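Local coordinates for ethylbenzene dehydrogenase alpha-subunit (Aromatoleum aromaticum, PDB 2IVF), which belongs to the molybdopterin oxidoreductase family and holds a molybdenum atom, two pterin-guanine dinucleotide ligands and an iron/sulfur cluster, at residues G372-D377 / K802-T807; V325-D330 / W797-K802; A353-F358 / V366-R371; F232-M237 / R779-N784. All blocks are in the same frame, centred on the assembly; numbering follows the deposited sequence.

Contact 1 (G372-D377 / K802-T807); sequences GTLKLD and KKVFPT
Leu374 and Lys802 meet where two irregular segments cross, one following a β-hairpin and the other leaving helix 796-800; an ST turn at Thr373 shapes the 372-377 side of the contact. The direct backbone link is the bond from Leu374 N to Lys802 O, 3.0 Å long and nearly straight at the hydrogen (165°). Lys802 is the first residue to leave helical angles, with positive phi, a bend that takes the chain out of the helical path. Beside this bond, Leu374 reaches inward with its branched end: CD1 lies 3.2 Å from Lys803 O and 3.8 Å from Phe805 CE1, the Leu374 and Phe805 side chains crossing at about a right angle. A branched apolar end suits this buried spot, lined by Phe805 and by Gln328 of helix 322-328. Val804 packs its CG1 methyl against the backbone of Gly372, 3.4 Å from Gly372 C, and a water links Gly372 O to Val804 N. Thr373 shapes the crossing locally: with OG1 anti to its own N (chi1 -177°), the hydroxyl oxygen sits beside the carbonyl carbon and accepts from Lys375 N at 3.1 Å. The same OG1 lies 2.6 Å from a water that makes a weak bond to Lys802 O. In the next shell, Lys802 and Lys803 carry their amino groups away to Glu327 and Asp526, and Phe805 stacks on His798. Behind the turn, Ser370 OG bonds to the backbone N of both Gly372 and Thr373.

Contact 2 (V325-D330 / W797-K802); sequences VCEQTD and WHFDDK
The last turn of helix 322-328 meets the closing part of helix 796-800 here, with Glu327 and Gln328 facing His798, Phe799 and Lys802. The salt bridge from Lys802 NZ to Glu327 OE2 is modelled at 2.5 Å, unusually short and of doubtful exact length; the amino group meets the oxygen's syn side, 33° out of the carboxylate plane. Glu327 OE1 is also within 2.9 Å of Lys802 NZ. Glutamate reaches this far because its CG is anti to the backbone N (chi1 166°) and the chain runs out extended, meeting the lysine at about a right angle. Lys802 NZ gives a further hydrogen bond to Phe799 O at 2.6 Å, in the carbonyl plane. At a helix C-terminus the last carbonyls lack the amide donors of a following turn, and a lysine past the end can fold back to serve one. Near the same helix end Gln328 NE2 donates to His798 O at 3.0 Å, almost straight at the hydrogen (174°), although it stands above that carbonyl's plane. The amide's second N-H goes to Glu327 OE2, 2.9 Å away, on the anti side, so one carboxylate oxygen is gripped by two donors. Both NE2 bonds lie close to the amide plane, and Trp471 NE1 binds Gln328 OE1; together they fix which way the amide is turned. His798 directs ND1 to Lys803 O and stacks its ring on Phe805.

Contact 3 (A353-F358 / V366-R371); sequences AKQFYF and VRKASR
Phe358 and Arg367 hold the two strands together with a pair of backbone bonds, Phe358 N to Arg367 O at 2.8 Å and Arg367 N to Phe358 O at 2.9 Å. They form an antiparallel hydrogen-bonded pair in the hairpin of strands 356-360 and 365-369. Toward its open end Gln355 NE2 donates to Phe356 O at 3.0 Å, in the carbonyl plane on a lone pair, and also to Ala369 O, where the modelled 2.5 Å is doubtfully short. The chain bends at chi2 (63°), turning the amide back alongside its own backbone. Phe356 O accepts in addition from Ala369 N. One water joins Phe356 N to Ala369 O, and another Gln355 OE1 to Arg371 N; the charged ends of Lys354 and Arg371 pair with Glu950 and Asp521. On one face, Ala369 CB sits over the Phe358 ring, 3.5 Å from its centroid, a CH-pi contact that a small methyl fits. Tyr357 runs beside the Lys368 chain, CE1 3.6 Å from CG, and packs on Val366. A side-chain amide held on Phe356 O, together with bridging waters, thus supplements the cross-strand bonding where the regular pairing gives out.

Contact 4 (F232-M237 / R779-N784); sequences FGKMHM and RYAHAN
Ala781, on helix 777-781, is clasped by Lys234 on one flank and by His236 on another. Its methyl lies 3.2 Å from His236 O and 3.6 Å from Lys234 CG; a side chain no bigger than a methyl suits so tight a place. Lys234 continues past this methyl to the carbonyl of the same residue, and its NZ donates to Ala781 O at 2.7 Å, tilted 22° from the carbonyl plane. To get there the lysine sets CG between its backbone N and carbonyl carbon (chi1 73°) and bends again at chi2 and chi4. The buried amino group is well satisfied, since Glu527 forms a salt bridge with it and His798 NE2 a hydrogen bond. His782, next along the chain, lies with its ring edge toward the backbone of Met237, ND1 4.1 Å from Met237 CA, while its CB comes 3.7 Å from His236 O. The flat imidazole can thus lie beside the loop, its side chain also touching Ile792. That loop follows helix 226-232, which Gly233 leaves with positive phi, and folds at His236 into an inverse gamma turn. The turn places His236 O against the Ala781 methyl, and the His236 imidazole, about 12 Å from the molybdenum atom, bonds to Trp481 O and stacks on the Trp481 ring. Met237 CG also packs on Ala781 O, at 3.2 Å.

In the fold
The first segments follow the chain in the order contact 4, 2, 3, 1, and the partners of contacts 4, 2 and 1 return together in residues 779-807, more than 400 residues later. Contacts 1 and 2 have centres about 6 Å apart and share Lys802. Contact 3, the local hairpin, has its centre about 12 Å from that of contact 1 and reaches it through Arg371 and Phe358. The centre of contact 4 lies about 14 Å from those of contacts 1 and 2; the His798-Lys234 bond and the succession of helices 777-781 and 796-800 tie it to contact 2. Contacts 3 and 4, centres about 24 Å apart, do not touch. A single late segment thus joins the peripheral hairpin to the interior of the subunit.

Contact 1 (G372-D377 / K802-T807)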
# COMPACT_ATOMS: atom_id res chain seq x y z
N GLY A 372 18.43 -31.95 -28.24
CA GLY A 372 19.32 -31.99 -27.08
C GLY A 372 20.07 -30.71 -26.81
O GLY A 372 20.53 -30.48 -25.69
N THR A 373 20.20 -29.86 -27.82
CA THR A 373 20.84 -28.57 -27.64
C THR A 373 20.22 -27.55 -28.60
O THR A 373 19.67 -27.91 -29.64
CB THR A 373 22.38 -28.65 -27.90
OG1 THR A 373 22.97 -27.37 -27.64
CG2 THR A 373 22.67 -29.00 -29.33
N LEU A 374 20.33 -26.28 -28.25
CA LEU A 374 19.87 -25.21 -29.11
C LEU A 374 20.99 -24.70 -30.00
O LEU A 374 20.78 -23.86 -30.85
CB LEU A 374 19.35 -24.04 -28.28
CG LEU A 374 18.20 -24.30 -27.30
CD1 LEU A 374 17.95 -23.03 -26.48
CD2 LEU A 374 16.93 -24.74 -28.03
N LYS A 375 22.20 -25.22 -29.79
CA LYS A 375 23.35 -24.75 -30.50
C LYS A 375 23.19 -25.09 -31.98
O LYS A 375 22.82 -26.22 -32.33
CB LYS A 375 24.60 -25.39 -29.90
CG LYS A 375 25.89 -24.84 -30.45
CD LYS A 375 27.09 -25.47 -29.79
CE LYS A 375 28.37 -24.91 -30.40
NZ LYS A 375 28.43 -23.49 -30.03
N LEU A 376 23.48 -24.12 -32.84
CA LEU A 376 23.32 -24.27 -34.27
C LEU A 376 24.69 -24.42 -34.92
O LEU A 376 25.64 -23.74 -34.55
CB LEU A 376 22.64 -23.02 -34.85
CG LEU A 376 21.19 -22.73 -34.45
CD1 LEU A 376 20.72 -21.43 -35.07
CD2 LEU A 376 20.24 -23.86 -34.82
N ASP A 377 24.75 -25.29 -35.90
CA ASP A 377 25.97 -25.41 -36.70
C ASP A 377 25.72 -24.91 -38.14
O ASP A 377 26.57 -25.08 -39.01
CB ASP A 377 26.54 -26.82 -36.63
CG ASP A 377 25.60 -27.87 -37.15
OD1 ASP A 377 24.51 -27.54 -37.64
OD2 ASP A 377 25.97 -29.06 -37.08
N LYS A 802 23.03 -22.78 -24.30
CA LYS A 802 22.20 -23.37 -25.33
C LYS A 802 21.36 -24.51 -24.79
O LYS A 802 21.07 -25.46 -25.50
CB LYS A 802 23.03 -23.80 -26.53
CG LYS A 802 23.98 -22.72 -27.02
CD LYS A 802 23.28 -21.43 -27.40
CE LYS A 802 24.31 -20.29 -27.61
NZ LYS A 802 23.63 -18.99 -27.83
N LYS A 803 21.01 -24.39 -23.52
CA LYS A 803 20.17 -25.38 -22.86
C LYS A 803 18.74 -25.36 -23.44
O LYS A 803 18.10 -24.29 -23.57
CB LYS A 803 20.15 -25.18 -21.35
CG LYS A 803 19.61 -26.36 -20.57
CD LYS A 803 19.45 -26.07 -19.06
CE LYS A 803 18.98 -27.30 -18.28
NZ LYS A 803 19.14 -27.13 -16.79
N VAL A 804 18.25 -26.54 -23.76
CA VAL A 804 16.90 -26.73 -24.30
C VAL A 804 15.83 -26.30 -23.29
O VAL A 804 16.09 -26.21 -22.07
CB VAL A 804 16.65 -28.21 -24.77
CG1 VAL A 804 17.57 -28.57 -25.97
CG2 VAL A 804 16.84 -29.24 -23.65
N PHE A 805 14.64 -26.03 -23.81
CA PHE A 805 13.51 -25.65 -23.00
C PHE A 805 12.64 -26.86 -22.80
O PHE A 805 12.57 -27.73 -23.68
CB PHE A 805 12.68 -24.60 -23.72
CG PHE A 805 13.31 -23.28 -23.78
CD1 PHE A 805 14.24 -22.98 -24.77
CD2 PHE A 805 12.97 -22.32 -22.86
CE1 PHE A 805 14.81 -21.71 -24.84
CE2 PHE A 805 13.54 -21.07 -22.90
CZ PHE A 805 14.45 -20.76 -23.90
N PRO A 806 11.97 -26.94 -21.63
CA PRO A 806 11.11 -28.09 -21.41
C PRO A 806 9.74 -27.97 -22.12
O PRO A 806 8.68 -27.89 -21.46
CB PRO A 806 11.00 -28.13 -19.89
CG PRO A 806 10.98 -26.66 -19.51
CD PRO A 806 12.01 -26.05 -20.44
N THR A 807 9.78 -27.97 -23.45
CA THR A 807 8.60 -27.79 -24.28
C THR A 807 8.55 -28.91 -25.33
O THR A 807 9.54 -29.59 -25.57
CB THR A 807 8.62 -26.44 -25.05
OG1 THR A 807 9.77 -26.36 -25.89
CG2 THR A 807 8.56 -25.24 -24.16
O HOH W 1 20.41 -28.70 -23.64
O HOH W 2 23.43 -27.31 -25.08

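Contact 2 (V325-D330 / W797-K802)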
# COMPACT_ATOMS: atom_id res chain seq x y z
N VAL A 325 16.60 -15.82 -32.84
CA VAL A 325 15.33 -16.44 -33.21
C VAL A 325 15.53 -17.87 -33.71
O VAL A 325 14.86 -18.81 -33.30
CB VAL A 325 14.60 -15.55 -34.23
CG1 VAL A 325 13.74 -16.32 -35.21
CG2 VAL A 325 13.80 -14.49 -33.47
N CYS A 326 16.52 -18.04 -34.55
CA CYS A 326 16.82 -19.33 -35.14
C CYS A 326 17.31 -20.32 -34.12
O CYS A 326 17.09 -21.51 -34.25
CB CYS A 326 17.85 -19.14 -36.24
SG CYS A 326 17.09 -18.51 -37.74
N GLU A 327 17.94 -19.84 -33.07
CA GLU A 327 18.52 -20.75 -32.08
C GLU A 327 17.52 -21.07 -30.97
O GLU A 327 17.38 -22.24 -30.58
CB GLU A 327 19.80 -20.11 -31.53
CG GLU A 327 20.41 -20.68 -30.28
CD GLU A 327 21.52 -19.76 -29.78
OE1 GLU A 327 22.61 -19.78 -30.42
OE2 GLU A 327 21.29 -19.01 -28.79
N GLN A 328 16.82 -20.05 -30.49
CA GLN A 328 16.12 -20.12 -29.23
C GLN A 328 14.69 -20.57 -29.35
O GLN A 328 14.11 -20.97 -28.36
CB GLN A 328 16.13 -18.75 -28.52
CG GLN A 328 17.48 -18.23 -28.07
CD GLN A 328 17.98 -18.97 -26.83
OE1 GLN A 328 17.28 -19.07 -25.84
NE2 GLN A 328 19.19 -19.51 -26.91
N THR A 329 14.12 -20.50 -30.56
CA THR A 329 12.68 -20.60 -30.71
C THR A 329 12.26 -21.57 -31.80
O THR A 329 13.09 -22.12 -32.51
CB THR A 329 12.04 -19.24 -31.06
OG1 THR A 329 12.25 -19.00 -32.46
CG2 THR A 329 12.60 -18.10 -30.22
N ASP A 330 10.94 -21.77 -31.88
CA ASP A 330 10.36 -22.63 -32.86
C ASP A 330 10.14 -21.90 -34.18
O ASP A 330 9.66 -22.51 -35.12
CB ASP A 330 9.07 -23.29 -32.35
CG ASP A 330 7.93 -22.31 -32.13
OD1 ASP A 330 8.19 -21.09 -31.98
OD2 ASP A 330 6.76 -22.79 -32.12
N TRP A 797 21.13 -19.96 -18.93
CA TRP A 797 21.53 -21.29 -19.43
C TRP A 797 21.01 -21.55 -20.85
O TRP A 797 21.67 -22.21 -21.68
CB TRP A 797 21.02 -22.39 -18.49
CG TRP A 797 21.55 -22.31 -17.11
CD1 TRP A 797 22.71 -21.70 -16.71
CD2 TRP A 797 21.00 -22.93 -15.95
NE1 TRP A 797 22.87 -21.85 -15.36
CE2 TRP A 797 21.85 -22.60 -14.86
CE3 TRP A 797 19.88 -23.74 -15.72
CZ2 TRP A 797 21.61 -23.05 -13.57
CZ3 TRP A 797 19.64 -24.18 -14.42
CH2 TRP A 797 20.48 -23.80 -13.36
N HIS A 798 19.81 -21.06 -21.12
CA HIS A 798 19.27 -21.17 -22.46
C HIS A 798 20.12 -20.40 -23.46
O HIS A 798 20.45 -20.92 -24.53
CB HIS A 798 17.80 -20.77 -22.52
CG HIS A 798 16.95 -21.53 -21.55
ND1 HIS A 798 16.83 -22.89 -21.59
CD2 HIS A 798 16.21 -21.11 -20.50
CE1 HIS A 798 16.03 -23.29 -20.62
NE2 HIS A 798 15.64 -22.23 -19.93
N PHE A 799 20.49 -19.19 -23.11
CA PHE A 799 21.26 -18.36 -24.04
C PHE A 799 22.75 -18.68 -24.11
O PHE A 799 23.28 -18.98 -25.21
CB PHE A 799 21.03 -16.87 -23.75
CG PHE A 799 21.84 -15.99 -24.61
CD1 PHE A 799 21.57 -15.91 -25.97
CD2 PHE A 799 22.89 -15.25 -24.08
CE1 PHE A 799 22.34 -15.11 -26.81
CE2 PHE A 799 23.67 -14.44 -24.89
CZ PHE A 799 23.41 -14.38 -26.27
N ASP A 800 23.45 -18.63 -22.97
CA ASP A 800 24.91 -18.92 -22.93
C ASP A 800 25.22 -20.36 -23.23
O ASP A 800 26.18 -20.66 -23.92
CB ASP A 800 25.53 -18.59 -21.55
CG ASP A 800 25.78 -17.09 -21.36
OD1 ASP A 800 25.71 -16.33 -22.35
OD2 ASP A 800 26.06 -16.67 -20.22
N ASP A 801 24.46 -21.26 -22.62
CA ASP A 801 24.76 -22.68 -22.64
C ASP A 801 23.99 -23.45 -23.70
O ASP A 801 24.23 -24.63 -23.93
CB ASP A 801 24.48 -23.29 -21.25
CG ASP A 801 25.48 -22.84 -20.20
OD1 ASP A 801 26.54 -22.31 -20.62
OD2 ASP A 801 25.20 -23.03 -19.00
N LYS A 802 23.03 -22.78 -24.30
CA LYS A 802 22.20 -23.37 -25.33
C LYS A 802 21.36 -24.51 -24.79
O LYS A 802 21.07 -25.46 -25.50
CB LYS A 802 23.03 -23.80 -26.53
CG LYS A 802 23.98 -22.72 -27.02
CD LYS A 802 23.28 -21.43 -27.40
CE LYS A 802 24.31 -20.29 -27.61
NZ LYS A 802 23.63 -18.99 -27.83

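Contact 3 (A353-F358 / V366-R371)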
# COMPACT_ATOMS: atom_id res chain seq x y z
N ALA A 353 8.28 -38.93 -33.16
CA ALA A 353 7.16 -38.05 -33.36
C ALA A 353 7.49 -36.62 -32.97
O ALA A 353 6.86 -35.70 -33.47
CB ALA A 353 5.97 -38.56 -32.53
N LYS A 354 8.44 -36.47 -32.06
CA LYS A 354 8.82 -35.17 -31.54
C LYS A 354 10.20 -34.75 -32.05
O LYS A 354 10.80 -33.86 -31.50
CB LYS A 354 8.74 -35.19 -30.01
CG LYS A 354 7.29 -35.39 -29.51
CD LYS A 354 6.97 -34.60 -28.29
CE LYS A 354 7.58 -35.18 -27.03
NZ LYS A 354 7.33 -34.28 -25.88
N GLN A 355 10.68 -35.41 -33.11
CA GLN A 355 11.86 -34.94 -33.80
C GLN A 355 11.40 -34.00 -34.91
O GLN A 355 10.65 -34.38 -35.81
CB GLN A 355 12.68 -36.09 -34.36
CG GLN A 355 13.89 -35.67 -35.23
CD GLN A 355 14.93 -34.86 -34.47
OE1 GLN A 355 15.63 -35.40 -33.61
NE2 GLN A 355 15.05 -33.59 -34.78
N PHE A 356 11.85 -32.76 -34.85
CA PHE A 356 11.37 -31.74 -35.77
C PHE A 356 12.48 -31.26 -36.69
O PHE A 356 13.63 -31.74 -36.60
CB PHE A 356 10.70 -30.62 -35.01
CG PHE A 356 9.60 -31.07 -34.12
CD1 PHE A 356 8.56 -31.84 -34.60
CD2 PHE A 356 9.59 -30.71 -32.79
CE1 PHE A 356 7.56 -32.25 -33.78
CE2 PHE A 356 8.57 -31.12 -31.97
CZ PHE A 356 7.55 -31.88 -32.46
N TYR A 357 12.12 -30.36 -37.62
CA TYR A 357 13.02 -29.98 -38.69
C TYR A 357 13.20 -28.50 -38.91
O TYR A 357 12.26 -27.71 -38.79
CB TYR A 357 12.54 -30.58 -40.00
CG TYR A 357 12.66 -32.08 -40.05
CD1 TYR A 357 13.80 -32.67 -40.59
CD2 TYR A 357 11.67 -32.89 -39.54
CE1 TYR A 357 13.94 -33.99 -40.61
CE2 TYR A 357 11.79 -34.23 -39.57
CZ TYR A 357 12.93 -34.79 -40.12
OH TYR A 357 13.07 -36.14 -40.19
N PHE A 358 14.45 -28.15 -39.23
CA PHE A 358 14.79 -26.90 -39.88
C PHE A 358 14.83 -27.13 -41.39
O PHE A 358 14.84 -28.27 -41.87
CB PHE A 358 16.20 -26.44 -39.49
CG PHE A 358 16.40 -26.15 -38.03
CD1 PHE A 358 15.58 -25.32 -37.35
CD2 PHE A 358 17.48 -26.70 -37.36
CE1 PHE A 358 15.81 -25.02 -36.00
CE2 PHE A 358 17.71 -26.41 -36.02
CZ PHE A 358 16.88 -25.57 -35.34
N VAL A 366 15.52 -30.35 -45.81
CA VAL A 366 15.09 -30.44 -44.43
C VAL A 366 16.26 -31.07 -43.67
O VAL A 366 16.94 -31.97 -44.20
CB VAL A 366 13.77 -31.30 -44.36
CG1 VAL A 366 14.05 -32.78 -44.03
CG2 VAL A 366 12.81 -30.74 -43.41
N ARG A 367 16.55 -30.55 -42.47
CA ARG A 367 17.56 -31.10 -41.55
C ARG A 367 17.00 -31.13 -40.14
O ARG A 367 16.38 -30.17 -39.69
CB ARG A 367 18.83 -30.24 -41.51
CG ARG A 367 19.54 -30.10 -42.85
CD ARG A 367 20.88 -29.38 -42.72
NE ARG A 367 21.94 -30.25 -42.23
CZ ARG A 367 23.17 -29.85 -41.94
NH1 ARG A 367 23.53 -28.58 -42.09
NH2 ARG A 367 24.06 -30.73 -41.51
N LYS A 368 17.26 -32.23 -39.43
CA LYS A 368 16.75 -32.43 -38.09
C LYS A 368 17.24 -31.33 -37.19
O LYS A 368 18.42 -30.98 -37.20
CB LYS A 368 17.18 -33.79 -37.55
CG LYS A 368 16.38 -34.93 -38.14
CD LYS A 368 16.77 -36.29 -37.58
CE LYS A 368 16.17 -37.40 -38.42
NZ LYS A 368 16.29 -38.71 -37.76
N ALA A 369 16.30 -30.73 -36.47
CA ALA A 369 16.59 -29.79 -35.40
C ALA A 369 16.86 -30.61 -34.13
O ALA A 369 16.05 -31.49 -33.75
CB ALA A 369 15.42 -28.83 -35.20
N SER A 370 18.00 -30.36 -33.48
CA SER A 370 18.39 -31.17 -32.34
C SER A 370 17.43 -30.98 -31.19
O SER A 370 17.07 -29.85 -30.85
CB SER A 370 19.82 -30.87 -31.91
OG SER A 370 20.07 -31.35 -30.60
N ARG A 371 17.04 -32.09 -30.58
CA ARG A 371 16.26 -32.10 -29.35
C ARG A 371 17.11 -31.90 -28.10
O ARG A 371 16.56 -31.70 -27.03
CB ARG A 371 15.53 -33.43 -29.19
CG ARG A 371 14.61 -33.77 -30.36
CD ARG A 371 13.69 -34.91 -30.03
NE ARG A 371 12.75 -34.57 -28.96
CZ ARG A 371 12.65 -35.20 -27.80
NH1 ARG A 371 13.41 -36.25 -27.52
NH2 ARG A 371 11.76 -34.80 -26.91
O HOH W 3 10.89 -32.13 -29.45
O HOH W 4 10.12 -32.46 -26.17
O HOH W 5 17.75 -34.79 -31.87
O HOH W 6 13.39 -31.39 -33.20

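Contact 4 (F232-M237 / R779-N784)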
# COMPACT_ATOMS: atom_id res chain seq x y z
N PHE A 232 7.77 -21.20 -22.80
CA PHE A 232 9.04 -21.68 -22.29
C PHE A 232 8.95 -23.02 -21.54
O PHE A 232 9.98 -23.65 -21.23
CB PHE A 232 9.63 -20.65 -21.36
CG PHE A 232 9.72 -19.26 -21.96
CD1 PHE A 232 10.57 -19.01 -23.03
CD2 PHE A 232 8.99 -18.21 -21.43
CE1 PHE A 232 10.69 -17.73 -23.54
CE2 PHE A 232 9.11 -16.92 -21.94
CZ PHE A 232 9.96 -16.70 -23.00
N GLY A 233 7.73 -23.45 -21.21
CA GLY A 233 7.54 -24.70 -20.46
C GLY A 233 7.76 -24.44 -18.99
O GLY A 233 7.75 -25.36 -18.22
N LYS A 234 7.95 -23.17 -18.57
CA LYS A 234 8.07 -22.87 -17.14
C LYS A 234 7.83 -21.42 -16.87
O LYS A 234 7.87 -20.59 -17.78
CB LYS A 234 9.45 -23.29 -16.59
CG LYS A 234 10.62 -22.38 -17.01
CD LYS A 234 11.07 -22.66 -18.41
CE LYS A 234 12.40 -21.95 -18.73
NZ LYS A 234 13.57 -22.46 -17.91
N MET A 235 7.57 -21.09 -15.61
CA MET A 235 7.26 -19.73 -15.25
C MET A 235 8.03 -19.23 -14.06
O MET A 235 7.98 -18.07 -13.77
CB MET A 235 5.76 -19.52 -15.04
CG MET A 235 5.17 -20.17 -13.84
SD MET A 235 3.36 -19.89 -13.69
CE MET A 235 2.77 -21.24 -14.69
N HIS A 236 8.75 -20.12 -13.38
CA HIS A 236 9.41 -19.75 -12.16
C HIS A 236 10.76 -19.13 -12.46
O HIS A 236 11.80 -19.69 -12.13
CB HIS A 236 9.49 -20.93 -11.24
CG HIS A 236 8.23 -21.15 -10.48
ND1 HIS A 236 7.64 -20.14 -9.75
CD2 HIS A 236 7.42 -22.22 -10.37
CE1 HIS A 236 6.52 -20.59 -9.21
NE2 HIS A 236 6.37 -21.85 -9.57
N MET A 237 10.72 -17.97 -13.11
CA MET A 237 11.93 -17.25 -13.53
C MET A 237 11.77 -15.89 -12.93
O MET A 237 10.65 -15.42 -12.80
CB MET A 237 11.99 -17.14 -15.03
CG MET A 237 11.92 -18.50 -15.74
SD MET A 237 11.91 -18.24 -17.52
CE MET A 237 10.20 -17.76 -17.75
N ARG A 779 14.86 -23.60 -9.11
CA ARG A 779 16.25 -23.87 -9.31
C ARG A 779 16.53 -24.12 -10.78
O ARG A 779 17.57 -23.70 -11.28
CB ARG A 779 16.70 -25.06 -8.49
CG ARG A 779 18.13 -25.40 -8.73
CD ARG A 779 18.53 -26.69 -8.14
NE ARG A 779 19.99 -26.88 -8.18
CZ ARG A 779 20.88 -26.19 -7.44
NH1 ARG A 779 20.50 -25.21 -6.59
NH2 ARG A 779 22.18 -26.47 -7.56
N TYR A 780 15.59 -24.79 -11.47
CA TYR A 780 15.79 -25.17 -12.86
C TYR A 780 15.08 -24.20 -13.78
O TYR A 780 15.66 -23.83 -14.78
CB TYR A 780 15.30 -26.59 -13.12
CG TYR A 780 15.89 -27.56 -12.15
CD1 TYR A 780 17.17 -28.02 -12.32
CD2 TYR A 780 15.18 -27.96 -11.03
CE1 TYR A 780 17.73 -28.90 -11.42
CE2 TYR A 780 15.74 -28.83 -10.10
CZ TYR A 780 17.01 -29.30 -10.30
OH TYR A 780 17.58 -30.15 -9.36
N ALA A 781 13.88 -23.75 -13.40
CA ALA A 781 13.08 -22.88 -14.25
C ALA A 781 13.84 -21.58 -14.51
O ALA A 781 13.87 -21.06 -15.63
CB ALA A 781 11.71 -22.57 -13.63
N HIS A 782 14.38 -21.02 -13.43
CA HIS A 782 15.02 -19.73 -13.44
C HIS A 782 16.18 -19.72 -14.46
O HIS A 782 16.53 -18.66 -15.04
CB HIS A 782 15.45 -19.36 -12.02
CG HIS A 782 16.26 -18.12 -11.94
ND1 HIS A 782 15.74 -16.86 -12.16
CD2 HIS A 782 17.59 -17.96 -11.72
CE1 HIS A 782 16.72 -15.98 -12.05
NE2 HIS A 782 17.86 -16.62 -11.82
N ALA A 783 16.78 -20.90 -14.61
CA ALA A 783 17.77 -21.21 -15.60
C ALA A 783 18.97 -20.25 -15.56
O ALA A 783 19.42 -19.72 -16.58
CB ALA A 783 17.12 -21.31 -17.00
N ASN A 784 19.43 -20.02 -14.33
CA ASN A 784 20.66 -19.26 -14.02
C ASN A 784 21.02 -19.56 -12.56
O ASN A 784 20.14 -19.98 -11.77
CB ASN A 784 20.45 -17.76 -14.20
CG ASN A 784 21.74 -17.02 -14.40
OD1 ASN A 784 22.82 -17.62 -14.46
ND2 ASN A 784 21.65 -15.73 -14.52